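Local coordinates for protein xyloglucan-specific endo-beta-1,4-glucanase BoGH5A (Bacteroides ovatus, PDB 3ZMR) that cleaves the beta-1,4-glucan backbone of xyloglucan at internal positions, with retention of the beta-configuration, to release xyloglucan oligosaccharides, at residues E35-T40 and H49-G54; Y94-Y99 and V292-G297. All coordinates share one frame; numbering follows the deposited sequence.

In the fold
The two contacts follow one another along the chain, contact 1 closing before contact 2 opens. Contact 1 lies in the N-terminal BACON domain, where 51-52 is an outermost strand of a mixed sheet next to 36-40. Contact 2 joins the segment 94-99, soon after strand 85-91 of that sheet, to segment 292-297, on helix 275-293 of the eight-stranded parallel barrel of the catalytic module. Their centres are about 41 Å apart and their nearest atoms about 20 Å. Both lie away from the substrate site. The BACON domain binds no carbohydrate and may hold the catalytic module away from the cell surface; contact 2 holds the loop after strand 85-91 against the barrel.

Contact 1 (E35-T40 and H49-G54); sequences EWHIST and HTIGEG
Trp-36 and Gly-52 form an antiparallel hydrogen-bonded pair. Trp-36 N donates to Gly-52 O at 2.9 Å, and Gly-52 N returns a bond to Trp-36 O. His-37 and Ile-51 follow as a non-hydrogen-bonded pair, their CA atoms 4.4 Å apart. One step on, Ile-38 N donates to Thr-50 O in a nearly straight bond. Beyond it the backbones part, and a water bridges Ile-38 O and, weakly, His-49 O.

The CG of Trp-36 sits between the backbone N and the carbonyl carbon (chi1 47°), which brings one face of the indole against Gly-52. Gly-52 CA stands 3.4 Å from the centroid of the Trp-36 six-membered ring, almost on the ring normal, as a CH-pi contact. The ring takes the place a CB on residue 52 would need, which suits the glycine. Trp-36 NE1 donates to Gly-54 O at 2.9 Å, with the acceptor 18° out of the ring plane. This bond, with the packing on Gly-52, probably helps set the turn of the indole.

On the other face of the sheet, Ile-51 lies alongside His-37. Ile-51 CD1 is 3.5 Å from His-37 CE1 and equally close to Glu-35 OE2. Glu-35 OE2 also takes a weak bond from His-37 NE2. A second water links His-37 ND1 to Thr-50 O.

The contact pairs the edge strand 51-52 with 36-40 in the mixed sheet of the BACON domain. Strand 36-40 runs between 51-52 and 71-78, with backbone hydrogen bonds between His-37 and Ser-78 and between Ser-39 and Thr-76. The Trp-36 indole also packs on Gln-56 and Val-58 of strand 55-62.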
loop_
_atom_site.group_PDB
_atom_site.type_symbol
_atom_site.label_atom_id
_atom_site.label_comp_id
_atom_site.label_asym_id
_atom_site.label_seq_id
_atom_site.Cartn_x
_atom_site.Cartn_y
_atom_site.Cartn_z
ATOM N N GLU A 35 -46.201 -18.494 1.856
ATOM C CA GLU A 35 -44.889 -19.011 1.492
ATOM C C GLU A 35 -44.482 -18.574 0.081
ATOM O O GLU A 35 -45.243 -18.706 -0.880
ATOM C CB GLU A 35 -44.886 -20.537 1.572
ATOM C CG GLU A 35 -43.529 -21.183 1.353
ATOM C CD GLU A 35 -43.607 -22.686 1.494
ATOM O OE1 GLU A 35 -44.711 -23.206 1.777
ATOM O OE2 GLU A 35 -42.571 -23.347 1.303
ATOM N N TRP A 36 -43.275 -18.047 -0.034
ATOM C CA TRP A 36 -42.677 -17.768 -1.334
ATOM C C TRP A 36 -41.186 -18.022 -1.282
ATOM O O TRP A 36 -40.605 -18.254 -0.214
ATOM C CB TRP A 36 -43.013 -16.356 -1.818
ATOM C CG TRP A 36 -42.813 -15.253 -0.767
ATOM C CD1 TRP A 36 -43.801 -14.659 -0.026
ATOM C CD2 TRP A 36 -41.590 -14.614 -0.359
ATOM N NE1 TRP A 36 -43.292 -13.714 0.799
ATOM C CE2 TRP A 36 -41.942 -13.648 0.623
ATOM C CE3 TRP A 36 -40.241 -14.748 -0.723
ATOM C CZ2 TRP A 36 -40.996 -12.835 1.248
ATOM C CZ3 TRP A 36 -39.296 -13.949 -0.077
ATOM C CH2 TRP A 36 -39.684 -12.997 0.891
ATOM N N HIS A 37 -40.570 -18.002 -2.452
ATOM C CA HIS A 37 -39.175 -18.378 -2.621
ATOM C C HIS A 37 -38.455 -17.411 -3.559
ATOM O O HIS A 37 -39.060 -16.821 -4.445
ATOM C CB HIS A 37 -39.072 -19.779 -3.205
ATOM C CG HIS A 37 -39.707 -20.840 -2.359
ATOM N ND1 HIS A 37 -38.990 -21.594 -1.460
ATOM C CD2 HIS A 37 -40.988 -21.290 -2.294
ATOM C CE1 HIS A 37 -39.802 -22.465 -0.878
ATOM N NE2 HIS A 37 -41.017 -22.298 -1.366
ATOM N N ILE A 38 -37.166 -17.239 -3.312
ATOM C CA ILE A 38 -36.276 -16.446 -4.169
ATOM C C ILE A 38 -34.978 -17.190 -4.523
ATOM O O ILE A 38 -34.339 -17.778 -3.681
ATOM C CB ILE A 38 -35.898 -15.121 -3.480
ATOM C CG1 ILE A 38 -37.155 -14.277 -3.260
ATOM C CG2 ILE A 38 -34.885 -14.336 -4.338
ATOM C CD1 ILE A 38 -36.889 -12.968 -2.525
ATOM N N SER A 39 -34.617 -17.125 -5.802
ATOM C CA SER A 39 -33.317 -17.546 -6.294
ATOM C C SER A 39 -32.784 -16.429 -7.208
ATOM O O SER A 39 -33.524 -15.497 -7.586
ATOM C CB SER A 39 -33.395 -18.883 -7.041
ATOM O OG SER A 39 -34.114 -18.761 -8.246
ATOM N N THR A 40 -31.497 -16.509 -7.509
ATOM C CA THR A 40 -30.858 -15.632 -8.497
ATOM C C THR A 40 -30.072 -16.462 -9.529
ATOM O O THR A 40 -29.676 -17.609 -9.281
ATOM C CB THR A 40 -29.886 -14.589 -7.874
ATOM O OG1 THR A 40 -28.592 -15.171 -7.687
ATOM C CG2 THR A 40 -30.407 -14.040 -6.553
ATOM N N HIS A 49 -32.783 -13.514 1.351
ATOM C CA HIS A 49 -33.811 -14.528 1.658
ATOM C C HIS A 49 -33.900 -15.534 0.540
ATOM O O HIS A 49 -33.868 -15.164 -0.635
ATOM C CB HIS A 49 -35.181 -13.877 1.846
ATOM C CG HIS A 49 -35.284 -13.028 3.068
ATOM N ND1 HIS A 49 -34.684 -11.789 3.167
ATOM C CD2 HIS A 49 -35.949 -13.222 4.239
ATOM C CE1 HIS A 49 -34.950 -11.277 4.363
ATOM N NE2 HIS A 49 -35.736 -12.113 5.022
ATOM N N THR A 50 -34.023 -16.804 0.922
ATOM C CA THR A 50 -34.323 -17.898 -0.024
ATOM C C THR A 50 -35.799 -18.284 0.069
ATOM O O THR A 50 -36.426 -18.643 -0.919
ATOM C CB THR A 50 -33.477 -19.158 0.247
ATOM O OG1 THR A 50 -33.720 -19.650 1.572
ATOM C CG2 THR A 50 -32.019 -18.875 0.092
ATOM N N ILE A 51 -36.313 -18.294 1.285
ATOM C CA ILE A 51 -37.712 -18.585 1.551
ATOM C C ILE A 51 -38.268 -17.448 2.416
ATOM O O ILE A 51 -37.556 -16.860 3.256
ATOM C CB ILE A 51 -37.900 -19.959 2.213
ATOM C CG1 ILE A 51 -39.397 -20.309 2.347
ATOM C CG2 ILE A 51 -37.208 -20.005 3.558
ATOM C CD1 ILE A 51 -39.644 -21.790 2.569
ATOM N N GLY A 52 -39.521 -17.108 2.162
ATOM C CA GLY A 52 -40.182 -15.986 2.807
ATOM C C GLY A 52 -41.668 -16.187 3.019
ATOM O O GLY A 52 -42.263 -17.141 2.512
ATOM N N GLU A 53 -42.229 -15.276 3.805
ATOM C CA GLU A 53 -43.643 -15.213 4.144
ATOM C C GLU A 53 -44.085 -13.758 4.157
ATOM O O GLU A 53 -43.380 -12.867 4.666
ATOM C CB GLU A 53 -43.939 -15.784 5.541
ATOM C CG GLU A 53 -43.073 -16.931 5.987
ATOM C CD GLU A 53 -43.223 -17.172 7.464
ATOM O OE1 GLU A 53 -44.369 -17.125 7.961
ATOM O OE2 GLU A 53 -42.191 -17.393 8.120
ATOM N N GLY A 54 -45.275 -13.535 3.643
ATOM C CA GLY A 54 -45.929 -12.245 3.747
ATOM C C GLY A 54 -45.165 -11.141 3.057
ATOM O O GLY A 54 -44.550 -11.347 2.011
HETATM O O HOH W 1 -36.321 -21.840 -1.500
HETATM O O HOH W 2 -31.781 -16.783 -2.711
#

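Contact 2 (Y94-Y99 and V292-G297)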
loop_
_atom_site.group_PDB
_atom_site.type_symbol
_atom_site.label_atom_id
_atom_site.label_comp_id
_atom_site.label_asym_id
_atom_site.label_seq_id
_atom_site.Cartn_x
_atom_site.Cartn_y
_atom_site.Cartn_z
ATOM N N TYR A 94 -16.445 -0.747 -13.912
ATOM C CA TYR A 94 -15.789 0.308 -13.112
ATOM C C TYR A 94 -15.463 1.543 -13.977
ATOM O O TYR A 94 -14.953 1.407 -15.093
ATOM C CB TYR A 94 -14.495 -0.210 -12.464
ATOM C CG TYR A 94 -13.560 0.879 -11.898
ATOM C CD1 TYR A 94 -13.730 1.324 -10.637
ATOM C CD2 TYR A 94 -12.529 1.442 -12.657
ATOM C CE1 TYR A 94 -12.917 2.281 -10.083
ATOM C CE2 TYR A 94 -11.694 2.426 -12.138
ATOM C CZ TYR A 94 -11.896 2.851 -10.833
ATOM O OH TYR A 94 -11.089 3.831 -10.273
ATOM N N SER A 95 -15.754 2.727 -13.440
ATOM C CA SER A 95 -15.407 3.991 -14.066
ATOM C C SER A 95 -14.798 4.917 -13.024
ATOM O O SER A 95 -15.101 4.826 -11.821
ATOM C CB SER A 95 -16.653 4.628 -14.709
ATOM O OG SER A 95 -17.611 4.983 -13.733
ATOM N N VAL A 96 -13.968 5.826 -13.528
ATOM C CA VAL A 96 -13.226 6.787 -12.719
ATOM C C VAL A 96 -14.064 8.052 -12.505
ATOM O O VAL A 96 -14.896 8.378 -13.335
ATOM C CB VAL A 96 -11.843 7.172 -13.372
ATOM C CG1 VAL A 96 -11.018 5.922 -13.619
ATOM C CG2 VAL A 96 -11.985 7.961 -14.685
ATOM N N PRO A 97 -13.845 8.774 -11.381
ATOM C CA PRO A 97 -14.478 10.106 -11.230
ATOM C C PRO A 97 -14.174 11.035 -12.395
ATOM O O PRO A 97 -13.145 10.893 -13.021
ATOM C CB PRO A 97 -13.845 10.666 -9.947
ATOM C CG PRO A 97 -13.285 9.483 -9.226
ATOM C CD PRO A 97 -12.935 8.465 -10.262
ATOM N N ALA A 98 -15.084 11.970 -12.669
ATOM C CA ALA A 98 -14.912 12.927 -13.759
ATOM C C ALA A 98 -14.196 14.163 -13.247
ATOM O O ALA A 98 -14.757 14.879 -12.391
ATOM C CB ALA A 98 -16.264 13.288 -14.358
ATOM N N TYR A 99 -12.978 14.405 -13.745
ATOM C CA TYR A 99 -12.218 15.651 -13.406
ATOM C C TYR A 99 -12.089 16.565 -14.606
ATOM O O TYR A 99 -11.793 16.122 -15.717
ATOM C CB TYR A 99 -10.779 15.411 -12.912
ATOM C CG TYR A 99 -10.600 14.776 -11.547
ATOM C CD1 TYR A 99 -11.612 14.708 -10.627
ATOM C CD2 TYR A 99 -9.375 14.203 -11.217
ATOM C CE1 TYR A 99 -11.410 14.127 -9.388
ATOM C CE2 TYR A 99 -9.157 13.624 -9.991
ATOM C CZ TYR A 99 -10.180 13.557 -9.082
ATOM O OH TYR A 99 -9.987 12.996 -7.835
ATOM N N VAL A 292 -5.932 9.066 -8.939
ATOM C CA VAL A 292 -4.845 9.068 -9.915
ATOM C C VAL A 292 -5.394 8.786 -11.316
ATOM O O VAL A 292 -5.084 9.493 -12.277
ATOM C CB VAL A 292 -3.747 8.056 -9.531
ATOM C CG1 VAL A 292 -2.687 7.942 -10.628
ATOM C CG2 VAL A 292 -3.117 8.454 -8.192
ATOM N N ARG A 293 -6.222 7.751 -11.412
ATOM C CA ARG A 293 -6.746 7.358 -12.742
ATOM C C ARG A 293 -7.630 8.454 -13.370
ATOM O O ARG A 293 -7.618 8.630 -14.587
ATOM C CB ARG A 293 -7.509 6.037 -12.675
ATOM C CG ARG A 293 -6.673 4.827 -12.237
ATOM C CD ARG A 293 -5.433 4.537 -13.089
ATOM N NE ARG A 293 -4.833 3.272 -12.660
ATOM C CZ ARG A 293 -3.530 2.988 -12.629
ATOM N NH1 ARG A 293 -2.640 3.903 -12.997
ATOM N NH2 ARG A 293 -3.120 1.815 -12.193
ATOM N N ALA A 294 -8.333 9.198 -12.518
ATOM C CA ALA A 294 -9.230 10.257 -12.967
ATOM C C ALA A 294 -8.461 11.431 -13.626
ATOM O O ALA A 294 -9.047 12.295 -14.284
ATOM C CB ALA A 294 -10.112 10.761 -11.836
ATOM N N THR A 295 -7.154 11.495 -13.404
ATOM C CA THR A 295 -6.346 12.540 -14.059
ATOM C C THR A 295 -5.937 12.203 -15.494
ATOM O O THR A 295 -5.531 13.071 -16.279
ATOM C CB THR A 295 -5.117 12.942 -13.225
ATOM O OG1 THR A 295 -4.178 11.873 -13.138
ATOM C CG2 THR A 295 -5.531 13.392 -11.833
ATOM N N GLY A 296 -5.999 10.927 -15.828
ATOM C CA GLY A 296 -5.681 10.478 -17.160
ATOM C C GLY A 296 -4.241 10.652 -17.564
ATOM O O GLY A 296 -3.328 10.590 -16.735
ATOM N N GLY A 297 -3.994 10.877 -18.853
ATOM C CA GLY A 297 -2.637 10.931 -19.373
ATOM C C GLY A 297 -1.866 9.668 -19.022
ATOM O O GLY A 297 -2.405 8.550 -19.012
HETATM O O HOH W 3 -11.687 12.122 -14.938
#
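Apolar contacts centre on Ala-294, whose methyl fits among Val-96, Pro-97 and Tyr-99. Ala-294 CB lies over one face of the Tyr-99 ring, 3.7 Å from its centroid and 22° off the normal, a CH-pi contact. At the edge of that ring, Thr-295 CG2 lies in plane, 4.0 Å from Tyr-99 CD2. With CG1 anti to the carbonyl carbon (chi1 -56°), Val-96 turns that methyl onto Arg-293 CB at 3.6 Å.

Polar contact across the segments runs through one water. It donates to Pro-97 O and to Ala-294 O, each at 2.7 Å, and accepts from Tyr-99 N. Within 292-297, Thr-295 OG1 donates to Val-292 O in the carbonyl plane.

Two polar ends have partners outside the segments: Tyr-99 OH bonds Glu-238 OE2, and Arg-293 NE makes a salt bridge with Asp-325 OD1. The Tyr-99 ring also makes a cation-pi contact with Lys-242. Replacing Tyr-99 by an alanine would probably strip the aromatic cover from the Ala-294 methyl and leave Glu-238 and Lys-242 without this hydroxyl and ring. The chemistry implies that the loop after strand 85-91 meets the chain at helix 275-293, outside the barrel, through fitted apolar surfaces and a shared water, without direct hydrogen bonds.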